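Local structure of putative uncharacterized protein (Ustilago maydis, 4GNX) at residues K98-Q101 with N102-S105; V120-H123 with R124-V128; A127-A130 with H131-T135; R10-T13 with I14-L18. The protein probably serves as the middle, OB-fold subunit of the trimeric replication protein A, which binds single-stranded DNA. One frame throughout, in Å; residues are numbered along the deposited sequence.

In the fold
The OB-fold domain meets DNA at the hairpin of contact 1, and other subunits chiefly through helix 117-135. Contact 1, the tip of that hairpin, lies against a thymine, whereas contacts 2 and 3 are successive turns of helix 117-135, sharing Ala127 and Val128, their nearest atoms about 14 and 17 Å from the bound DNA. Centres of contacts 1 and 2 are about 25 Å apart, on opposite sides of the chain's centre. Contact 4 sits between: its centre is about 15 Å from that of contact 1 and about 11 Å from those of contacts 2 and 3. Val12 O lies 3.1 Å from His123 NE2, and Arg104 NH1 makes a weak hydrogen bond to Ile17 O.

Contact 1: K98-Q101 with N102-S105; sequences KSFQ and NRRS. With nucleotides of chain G.
With chi1 at 58°, Phe100 has its CG between the backbone N and the carbonyl carbon, and the ring is carried across the hairpin above Arg103 toward Ser105. Arg103, its CG beside the backbone N (chi1 -79°), presents CB to one face of this ring in a CH-pi contact, with CB 3.8 Å from the ring centroid of Phe100. Farther out, CD lies near CZ and CE1 and the guanidinium ends nearly parallel to the ring (9°), though it approaches obliquely. The opposite face takes the thymine of DT25 of chain G, whose C2 stands 3.7 Å above the plane of the Phe100 ring, while Ser105 OG and CB line an edge. The ring is thus held between Arg103 CB and the base. These residues form the tip of the OB-fold hairpin of strands 90-100 and 103-108, closed by a type I' turn from Phe100 to Arg103. Phe100 and Arg103 are a hydrogen-bonded antiparallel pair: Phe100 N donates to Arg103 O at 3.0 Å, and Arg103 N to Phe100 O at 2.7 Å. Within the turn, Gln101 runs out extended past CG, its CD 3.4 Å from C7, the methyl of DT25. On the other face of the hairpin, Ser99 OG reaches back to Arg103 O in a weak bond, and Arg104 leads away to Ala20 O.

Contact 2: V120-H123 with R124-V128; sequences VMFH and RLEAV
Phe122 and Glu126 meet one turn apart on helix 117-135, the C-terminal helix that packs against two other subunits and fits the three-helix bundle by which replication protein A trimers assemble. The carboxylate lies by the distal part of the ring, Glu126 CD being 3.5 Å from Phe122 CE2 and 3.7 Å from CZ. The two groups pass each other at a slant, with planes 55° apart. Phe122 has CG opposite the backbone N (chi1 166°), and Glu126 runs extended beyond CG, which brings the two ends together. Outside this pair, Phe122 meets the ring of Phe429 of another subunit, and Glu126 has a long, weak ion pair with Arg92, on strand 90-100, which would probably help to balance its charge. His123, on the barrel side, brings its ring edge near the same carboxylate, ND1 lying 4.2 Å from Glu126 OE2, but the polar partner of its far nitrogen is Val12 O, bonded to NE2. Arg124 turns to the third subunit and gives NH1 to Ser103 OG there. Several of the helix bonds beneath these side chains are weak, among them Glu126 N to Phe122 O. One that is not weak runs from Ala127 N to His123 O, 3.1 Å long with 161° at the hydrogen.

Contact 3: A127-A130 with H131-T135; sequences AVHA and HLQVT. Unlike the reference sequence in segment 131-135: Val134 (reference Ala).
Gln133 lies across His129 one turn later on helix 117-135, near the end of the helix that probably completes the subunit-joining bundle of replication protein A. From the backbone outward, Gln133 CB sits 3.5 Å from Ala130 O and close to His129 O. CG then comes 3.3 Å from His129 O and passes over one face of the imidazole, 3.8 Å above its plane and shifted toward the rim, in a CH-pi contact. The chain bends at chi2 (-133°), which lays the amide above the rim of the ring at NE2: CD is 3.6 Å from His129 NE2, and the two planes are only 27° apart. OE1 stands at a similar distance from the same nitrogen, and NE2 of the glutamine leads on to Tyr443 OH of another subunit, to which it is hydrogen-bonded. That outside partner fixes the far end of the amide, while its near end lies against the His129 ring, which packs on Leu436 of that subunit.

Round the helix from this pair, Leu132 runs alongside Val128, both pointing the same way, with CD1 of Leu132 3.9 Å from Val128 CG1. The two lie between the neighbouring subunits, touching Phe106 and Phe110 of one and Tyr443 and Ile440 of the other. Along the backbone, Leu132 N to Val128 O is a regular helical bond of 2.8 Å. Ala130 O is gripped twice, by Val134 N and by Gln133 N, the latter donor lying 55° out of the carbonyl plane.

Contact 4: R10-T13 with I14-L18; sequences RPVT and IRQIL
A capping box made by Thr13 and Gln16 starts helix 14-19, directly after strand 9-11 of the OB-fold domain. The two residues exchange bonds. Thr13 OG1 receives Gln16 N at 3.1 Å, and Gln16 OE1 receives Thr13 N at 3.0 Å. A chi1 of 65° places the Thr13 hydroxyl between its own N and carbonyl carbon, facing the first turn, while Gln16, extended beyond CG, folds back across it at about a right angle. Both bonds are nearly straight, 165° and 162° at the hydrogen, and the one from Thr13 N, lying in the plane of the glutamine carbonyl, holds the oxygen end of the amide.

The box is positioned by its surroundings. Thr13 OG1 also bonds to Leu109 O of a neighbouring subunit, and so has partners in two chains. Two more first-turn amides are met by residues of the same chain: Ile14 N by Asp61 OD2 and Arg15 N by Thr63 OG1. With Asp61 at the helix start, its charge would probably be eased by the positive end of the helix.

Next to the box, Val12 and Ile17 cross at about a right angle and join the strand's end to the helix in a buried patch against Leu39 of strand 38-50; CG2 of Val12 meets CG1 of Ile17 at 3.7 Å. Gln16 OE1 lies close to Val12 too, 3.3 Å from its CA. The first regular helical bond crossing the cap runs from Ile17 N to Thr13 O, at 3.0 Å.

Contact 1: K98-Q101 with N102-S105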
loop_
_atom_site.group_PDB
_atom_site.type_symbol
_atom_site.label_atom_id
_atom_site.label_comp_id
_atom_site.label_asym_id
_atom_site.label_seq_id
_atom_site.Cartn_x
_atom_site.Cartn_y
_atom_site.Cartn_z
ATOM N N LYS B 98 24.473 -1.171 15.586
ATOM C CA LYS B 98 25.774 -0.831 16.162
ATOM C C LYS B 98 26.722 -2.012 16.211
ATOM O O LYS B 98 26.314 -3.178 16.286
ATOM C CB LYS B 98 25.631 -0.193 17.556
ATOM C CG LYS B 98 24.633 0.953 17.597
ATOM C CD LYS B 98 25.103 2.153 18.399
ATOM C CE LYS B 98 24.340 3.404 17.959
ATOM N NZ LYS B 98 24.221 4.436 19.037
ATOM N N SER B 99 28.000 -1.687 16.144
ATOM C CA SER B 99 29.037 -2.683 16.262
ATOM C C SER B 99 30.011 -2.367 17.387
ATOM O O SER B 99 30.455 -1.232 17.572
ATOM C CB SER B 99 29.795 -2.859 14.953
ATOM O OG SER B 99 30.662 -3.971 15.050
ATOM N N PHE B 100 30.306 -3.410 18.144
ATOM C CA PHE B 100 31.312 -3.392 19.178
ATOM C C PHE B 100 32.062 -4.682 18.962
ATOM O O PHE B 100 31.449 -5.749 18.843
ATOM C CB PHE B 100 30.690 -3.337 20.590
ATOM C CG PHE B 100 29.741 -4.490 20.921
ATOM C CD1 PHE B 100 30.122 -5.501 21.819
ATOM C CD2 PHE B 100 28.450 -4.559 20.363
ATOM C CE1 PHE B 100 29.251 -6.550 22.135
ATOM C CE2 PHE B 100 27.585 -5.610 20.678
ATOM C CZ PHE B 100 27.983 -6.601 21.568
ATOM N N GLN B 101 33.381 -4.581 18.840
ATOM C CA GLN B 101 34.219 -5.756 18.927
ATOM C C GLN B 101 33.694 -6.896 18.051
ATOM O O GLN B 101 33.466 -7.999 18.548
ATOM C CB GLN B 101 34.226 -6.219 20.381
ATOM C CG GLN B 101 33.924 -5.116 21.392
ATOM C CD GLN B 101 33.873 -5.622 22.824
ATOM O OE1 GLN B 101 34.594 -5.126 23.696
ATOM N NE2 GLN B 101 33.018 -6.615 23.076
ATOM N N ASN B 102 33.463 -6.626 16.768
ATOM C CA ASN B 102 32.996 -7.658 15.832
ATOM C C ASN B 102 31.571 -8.204 16.094
ATOM O O ASN B 102 31.107 -9.106 15.385
ATOM C CB ASN B 102 34.019 -8.808 15.760
ATOM C CG ASN B 102 33.966 -9.575 14.448
ATOM O OD1 ASN B 102 33.753 -8.995 13.376
ATOM N ND2 ASN B 102 34.182 -10.887 14.525
ATOM N N ARG B 103 30.877 -7.664 17.099
ATOM C CA ARG B 103 29.479 -8.049 17.349
ATOM C C ARG B 103 28.493 -6.970 16.927
ATOM O O ARG B 103 28.759 -5.777 17.070
ATOM C CB ARG B 103 29.233 -8.400 18.818
ATOM C CG ARG B 103 29.683 -9.793 19.244
ATOM C CD ARG B 103 29.041 -10.184 20.578
ATOM N NE ARG B 103 29.991 -10.845 21.484
ATOM C CZ ARG B 103 29.827 -12.054 22.020
ATOM N NH1 ARG B 103 28.741 -12.773 21.759
ATOM N NH2 ARG B 103 30.756 -12.548 22.824
ATOM N N ARG B 104 27.346 -7.406 16.425
ATOM C CA ARG B 104 26.315 -6.497 15.992
ATOM C C ARG B 104 25.138 -6.596 16.919
ATOM O O ARG B 104 24.685 -7.689 17.268
ATOM C CB ARG B 104 25.833 -6.882 14.606
ATOM C CG ARG B 104 26.807 -6.569 13.513
ATOM C CD ARG B 104 26.300 -7.064 12.184
ATOM N NE ARG B 104 27.339 -6.864 11.185
ATOM C CZ ARG B 104 27.117 -6.834 9.884
ATOM N NH1 ARG B 104 25.890 -7.005 9.423
ATOM N NH2 ARG B 104 28.111 -6.630 9.049
ATOM N N SER B 105 24.614 -5.443 17.291
ATOM C CA SER B 105 23.411 -5.416 18.092
ATOM C C SER B 105 22.659 -4.144 17.827
ATOM O O SER B 105 23.226 -3.164 17.355
ATOM C CB SER B 105 23.748 -5.526 19.577
ATOM O OG SER B 105 24.759 -4.597 19.882
ATOM P P DT G 25 29.232 -3.198 30.728
ATOM O OP1 DT G 25 28.044 -2.474 31.249
ATOM O OP2 DT G 25 30.068 -4.000 31.660
ATOM O "O5'" DT G 25 28.702 -4.170 29.581
ATOM C "C5'" DT G 25 29.419 -5.357 29.187
ATOM C "C4'" DT G 25 29.002 -5.737 27.787
ATOM O "O4'" DT G 25 28.938 -4.542 26.984
ATOM C "C3'" DT G 25 29.961 -6.666 27.046
ATOM O "O3'" DT G 25 29.556 -8.033 27.192
ATOM C "C2'" DT G 25 29.837 -6.230 25.592
ATOM C "C1'" DT G 25 29.043 -4.919 25.625
ATOM N N1 DT G 25 29.638 -3.785 24.875
ATOM C C2 DT G 25 28.784 -2.894 24.260
ATOM O O2 DT G 25 27.567 -2.988 24.315
ATOM N N3 DT G 25 29.412 -1.884 23.570
ATOM C C4 DT G 25 30.774 -1.680 23.439
ATOM O O4 DT G 25 31.190 -0.729 22.784
ATOM C C5 DT G 25 31.609 -2.653 24.105
ATOM C C7 DT G 25 33.095 -2.510 24.020
ATOM C C6 DT G 25 31.007 -3.642 24.782
#

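Contact 2: V120-H123 with R124-V128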
loop_
_atom_site.group_PDB
_atom_site.type_symbol
_atom_site.label_atom_id
_atom_site.label_comp_id
_atom_site.label_asym_id
_atom_site.label_seq_id
_atom_site.Cartn_x
_atom_site.Cartn_y
_atom_site.Cartn_z
ATOM N N VAL B 120 2.962 -8.679 12.655
ATOM C CA VAL B 120 4.101 -9.547 12.364
ATOM C C VAL B 120 4.124 -9.896 10.869
ATOM O O VAL B 120 5.170 -9.845 10.198
ATOM C CB VAL B 120 4.022 -10.846 13.146
ATOM C CG1 VAL B 120 5.303 -11.631 12.955
ATOM C CG2 VAL B 120 3.770 -10.586 14.630
ATOM N N MET B 121 2.952 -10.218 10.334
ATOM C CA MET B 121 2.849 -10.540 8.929
ATOM C C MET B 121 3.115 -9.320 8.080
ATOM O O MET B 121 3.889 -9.376 7.140
ATOM C CB MET B 121 1.492 -11.165 8.627
ATOM C CG MET B 121 1.255 -12.432 9.434
ATOM S SD MET B 121 2.386 -13.745 8.920
ATOM C CE MET B 121 3.687 -13.761 10.152
ATOM N N PHE B 122 2.481 -8.206 8.422
ATOM C CA PHE B 122 2.668 -6.940 7.703
ATOM C C PHE B 122 4.126 -6.579 7.636
ATOM O O PHE B 122 4.628 -6.136 6.611
ATOM C CB PHE B 122 1.923 -5.831 8.431
ATOM C CG PHE B 122 2.298 -4.455 7.989
ATOM C CD1 PHE B 122 1.617 -3.836 6.932
ATOM C CD2 PHE B 122 3.299 -3.758 8.640
ATOM C CE1 PHE B 122 1.949 -2.555 6.526
ATOM C CE2 PHE B 122 3.624 -2.478 8.233
ATOM C CZ PHE B 122 2.952 -1.881 7.177
ATOM N N HIS B 123 4.818 -6.789 8.743
ATOM C CA HIS B 123 6.232 -6.468 8.764
ATOM C C HIS B 123 7.143 -7.224 7.792
ATOM O O HIS B 123 8.096 -6.631 7.255
ATOM C CB HIS B 123 6.809 -6.559 10.153
ATOM C CG HIS B 123 8.261 -6.321 10.148
ATOM N ND1 HIS B 123 8.780 -5.151 9.708
ATOM C CD2 HIS B 123 9.328 -7.154 10.422
ATOM C CE1 HIS B 123 10.128 -5.214 9.756
ATOM N NE2 HIS B 123 10.465 -6.434 10.195
ATOM N N ARG B 124 6.907 -8.526 7.587
ATOM C CA ARG B 124 7.728 -9.266 6.645
ATOM C C ARG B 124 7.573 -8.679 5.251
ATOM O O ARG B 124 8.556 -8.526 4.499
ATOM C CB ARG B 124 7.340 -10.725 6.617
ATOM C CG ARG B 124 7.831 -11.503 7.818
ATOM C CD ARG B 124 7.820 -12.984 7.545
ATOM N NE ARG B 124 8.750 -13.651 8.451
ATOM C CZ ARG B 124 9.291 -14.851 8.248
ATOM N NH1 ARG B 124 9.010 -15.542 7.151
ATOM N NH2 ARG B 124 10.125 -15.349 9.153
ATOM N N LEU B 125 6.337 -8.312 4.923
ATOM C CA LEU B 125 6.023 -7.773 3.608
ATOM C C LEU B 125 6.644 -6.410 3.426
ATOM O O LEU B 125 7.021 -6.022 2.322
ATOM C CB LEU B 125 4.516 -7.717 3.388
ATOM C CG LEU B 125 3.807 -9.079 3.410
ATOM C CD1 LEU B 125 2.305 -8.928 3.244
ATOM C CD2 LEU B 125 4.354 -10.017 2.342
ATOM N N GLU B 126 6.761 -5.674 4.516
ATOM C CA GLU B 126 7.250 -4.325 4.415
ATOM C C GLU B 126 8.729 -4.387 4.094
ATOM O O GLU B 126 9.222 -3.607 3.282
ATOM C CB GLU B 126 6.979 -3.578 5.711
ATOM C CG GLU B 126 6.731 -2.091 5.500
ATOM C CD GLU B 126 6.575 -1.298 6.793
ATOM O OE1 GLU B 126 6.228 -0.090 6.657
ATOM O OE2 GLU B 126 6.800 -1.870 7.914
ATOM N N ALA B 127 9.417 -5.359 4.698
ATOM C CA ALA B 127 10.839 -5.615 4.425
ATOM C C ALA B 127 11.056 -6.059 3.003
ATOM O O ALA B 127 11.989 -5.608 2.347
ATOM C CB ALA B 127 11.397 -6.659 5.364
ATOM N N VAL B 128 10.198 -6.947 2.519
ATOM C CA VAL B 128 10.282 -7.362 1.116
ATOM C C VAL B 128 10.094 -6.115 0.252
ATOM O O VAL B 128 10.968 -5.747 -0.567
ATOM C CB VAL B 128 9.266 -8.483 0.773
ATOM C CG1 VAL B 128 9.279 -8.819 -0.704
ATOM C CG2 VAL B 128 9.588 -9.739 1.572
#

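Contact 3: A127-A130 with H131-T135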
loop_
_atom_site.group_PDB
_atom_site.type_symbol
_atom_site.label_atom_id
_atom_site.label_comp_id
_atom_site.label_asym_id
_atom_site.label_seq_id
_atom_site.Cartn_x
_atom_site.Cartn_y
_atom_site.Cartn_z
ATOM N N ALA B 127 9.417 -5.359 4.698
ATOM C CA ALA B 127 10.839 -5.615 4.425
ATOM C C ALA B 127 11.056 -6.059 3.003
ATOM O O ALA B 127 11.989 -5.608 2.347
ATOM C CB ALA B 127 11.397 -6.659 5.364
ATOM N N VAL B 128 10.198 -6.947 2.519
ATOM C CA VAL B 128 10.282 -7.362 1.116
ATOM C C VAL B 128 10.094 -6.115 0.252
ATOM O O VAL B 128 10.968 -5.747 -0.567
ATOM C CB VAL B 128 9.266 -8.483 0.773
ATOM C CG1 VAL B 128 9.279 -8.819 -0.704
ATOM C CG2 VAL B 128 9.588 -9.739 1.572
ATOM N N HIS B 129 8.975 -5.436 0.461
ATOM C CA HIS B 129 8.657 -4.266 -0.346
ATOM C C HIS B 129 9.761 -3.248 -0.336
ATOM O O HIS B 129 10.160 -2.748 -1.387
ATOM C CB HIS B 129 7.327 -3.647 0.086
ATOM C CG HIS B 129 6.889 -2.519 -0.794
ATOM N ND1 HIS B 129 6.442 -2.715 -2.043
ATOM C CD2 HIS B 129 6.902 -1.156 -0.590
ATOM C CE1 HIS B 129 6.163 -1.535 -2.616
ATOM N NE2 HIS B 129 6.453 -0.579 -1.733
ATOM N N ALA B 130 10.286 -2.945 0.845
ATOM C CA ALA B 130 11.385 -1.988 0.927
ATOM C C ALA B 130 12.570 -2.461 0.090
ATOM O O ALA B 130 12.985 -1.748 -0.811
ATOM C CB ALA B 130 11.779 -1.723 2.365
ATOM N N HIS B 131 13.051 -3.688 0.342
ATOM C CA HIS B 131 14.160 -4.309 -0.398
ATOM C C HIS B 131 13.968 -4.257 -1.871
ATOM O O HIS B 131 14.905 -3.986 -2.612
ATOM C CB HIS B 131 14.342 -5.753 0.041
ATOM C CG HIS B 131 15.304 -6.533 -0.809
ATOM N ND1 HIS B 131 14.885 -7.412 -1.752
ATOM C CD2 HIS B 131 16.701 -6.538 -0.852
ATOM C CE1 HIS B 131 15.963 -7.952 -2.369
ATOM N NE2 HIS B 131 17.075 -7.415 -1.815
ATOM N N LEU B 132 12.742 -4.511 -2.311
ATOM C CA LEU B 132 12.434 -4.436 -3.719
ATOM C C LEU B 132 12.565 -3.045 -4.283
ATOM O O LEU B 132 12.936 -2.878 -5.426
ATOM C CB LEU B 132 11.043 -4.954 -3.986
ATOM C CG LEU B 132 10.963 -6.468 -4.096
ATOM C CD1 LEU B 132 9.504 -6.905 -4.091
ATOM C CD2 LEU B 132 11.697 -6.945 -5.348
ATOM N N GLN B 133 12.269 -2.035 -3.484
ATOM C CA GLN B 133 12.266 -0.677 -3.992
ATOM C C GLN B 133 13.649 -0.042 -4.060
ATOM O O GLN B 133 13.887 0.834 -4.900
ATOM C CB GLN B 133 11.296 0.172 -3.202
ATOM C CG GLN B 133 9.864 -0.239 -3.463
ATOM C CD GLN B 133 8.990 0.959 -3.728
ATOM O OE1 GLN B 133 8.892 1.869 -2.897
ATOM N NE2 GLN B 133 8.358 0.983 -4.896
ATOM N N VAL B 134 14.558 -0.488 -3.198
ATOM C CA VAL B 134 15.949 -0.034 -3.235
ATOM C C VAL B 134 16.718 -0.778 -4.310
ATOM O O VAL B 134 17.775 -0.339 -4.734
ATOM C CB VAL B 134 16.714 -0.305 -1.925
ATOM C CG1 VAL B 134 17.594 0.883 -1.594
ATOM C CG2 VAL B 134 15.775 -0.580 -0.771
ATOM N N THR B 135 16.165 -1.898 -4.750
ATOM C CA THR B 135 16.864 -2.888 -5.564
ATOM C C THR B 135 16.385 -2.885 -7.013
ATOM O O THR B 135 17.179 -3.068 -7.939
ATOM C CB THR B 135 16.701 -4.293 -4.906
ATOM O OG1 THR B 135 17.885 -4.615 -4.163
ATOM C CG2 THR B 135 16.371 -5.423 -5.910
#

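Contact 4: R10-T13 with I14-L18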
loop_
_atom_site.group_PDB
_atom_site.type_symbol
_atom_site.label_atom_id
_atom_site.label_comp_id
_atom_site.label_asym_id
_atom_site.label_seq_id
_atom_site.Cartn_x
_atom_site.Cartn_y
_atom_site.Cartn_z
ATOM N N ARG B 10 14.229 2.069 8.083
ATOM C CA ARG B 10 14.133 0.923 7.190
ATOM C C ARG B 10 13.579 -0.340 7.828
ATOM O O ARG B 10 14.108 -0.837 8.818
ATOM C CB ARG B 10 15.485 0.662 6.528
ATOM C CG ARG B 10 15.993 1.893 5.799
ATOM C CD ARG B 10 17.336 1.649 5.131
ATOM N NE ARG B 10 17.371 0.370 4.425
ATOM C CZ ARG B 10 18.407 -0.081 3.728
ATOM N NH1 ARG B 10 19.523 0.626 3.628
ATOM N NH2 ARG B 10 18.316 -1.269 3.145
ATOM N N PRO B 11 12.490 -0.864 7.267
ATOM C CA PRO B 11 12.022 -2.122 7.804
ATOM C C PRO B 11 12.957 -3.264 7.303
ATOM O O PRO B 11 13.285 -3.342 6.123
ATOM C CB PRO B 11 10.614 -2.221 7.213
ATOM C CG PRO B 11 10.738 -1.553 5.859
ATOM C CD PRO B 11 11.737 -0.449 6.059
ATOM N N VAL B 12 13.390 -4.121 8.214
ATOM C CA VAL B 12 14.413 -5.097 7.917
ATOM C C VAL B 12 14.170 -6.339 8.709
ATOM O O VAL B 12 13.499 -6.302 9.737
ATOM C CB VAL B 12 15.835 -4.610 8.294
ATOM C CG1 VAL B 12 16.325 -3.486 7.365
ATOM C CG2 VAL B 12 15.902 -4.209 9.757
ATOM N N THR B 13 14.730 -7.444 8.216
ATOM C CA THR B 13 14.743 -8.702 8.961
ATOM C C THR B 13 16.077 -8.820 9.653
ATOM O O THR B 13 17.071 -8.230 9.235
ATOM C CB THR B 13 14.651 -9.915 8.040
ATOM O OG1 THR B 13 15.843 -9.962 7.219
ATOM C CG2 THR B 13 13.350 -9.871 7.186
ATOM N N ILE B 14 16.108 -9.606 10.711
ATOM C CA ILE B 14 17.341 -9.775 11.422
ATOM C C ILE B 14 18.413 -10.282 10.469
ATOM O O ILE B 14 19.582 -9.852 10.575
ATOM C CB ILE B 14 17.154 -10.674 12.649
ATOM C CG1 ILE B 14 16.242 -9.932 13.662
ATOM C CG2 ILE B 14 18.514 -11.057 13.241
ATOM C CD1 ILE B 14 15.787 -10.759 14.846
ATOM N N ARG B 15 18.021 -11.136 9.510
ATOM C CA ARG B 15 18.987 -11.642 8.529
ATOM C C ARG B 15 19.687 -10.544 7.736
ATOM O O ARG B 15 20.923 -10.599 7.526
ATOM C CB ARG B 15 18.330 -12.565 7.539
ATOM C CG ARG B 15 19.316 -13.409 6.754
ATOM C CD ARG B 15 19.505 -14.718 7.501
ATOM N NE ARG B 15 20.796 -14.821 8.173
ATOM C CZ ARG B 15 21.065 -15.620 9.198
ATOM N NH1 ARG B 15 20.128 -16.396 9.738
ATOM N NH2 ARG B 15 22.287 -15.621 9.700
ATOM N N GLN B 16 18.896 -9.562 7.279
ATOM C CA GLN B 16 19.447 -8.403 6.576
ATOM C C GLN B 16 20.358 -7.622 7.489
ATOM O O GLN B 16 21.465 -7.240 7.083
ATOM C CB GLN B 16 18.372 -7.487 6.039
ATOM C CG GLN B 16 17.640 -7.980 4.799
ATOM C CD GLN B 16 16.405 -7.133 4.529
ATOM O OE1 GLN B 16 15.538 -6.950 5.418
ATOM N NE2 GLN B 16 16.330 -6.576 3.323
ATOM N N ILE B 17 19.934 -7.415 8.732
ATOM C CA ILE B 17 20.854 -6.813 9.696
ATOM C C ILE B 17 22.176 -7.578 9.699
ATOM O O ILE B 17 23.227 -6.978 9.545
ATOM C CB ILE B 17 20.255 -6.715 11.103
ATOM C CG1 ILE B 17 18.964 -5.895 11.049
ATOM C CG2 ILE B 17 21.242 -6.066 12.044
ATOM C CD1 ILE B 17 18.153 -5.951 12.311
ATOM N N LEU B 18 22.112 -8.903 9.802
ATOM C CA LEU B 18 23.317 -9.730 9.832
ATOM C C LEU B 18 24.126 -9.734 8.531
ATOM O O LEU B 18 25.341 -10.007 8.544
ATOM C CB LEU B 18 22.957 -11.171 10.221
ATOM C CG LEU B 18 22.387 -11.401 11.631
ATOM C CD1 LEU B 18 21.862 -12.819 11.800
ATOM C CD2 LEU B 18 23.384 -11.069 12.731
#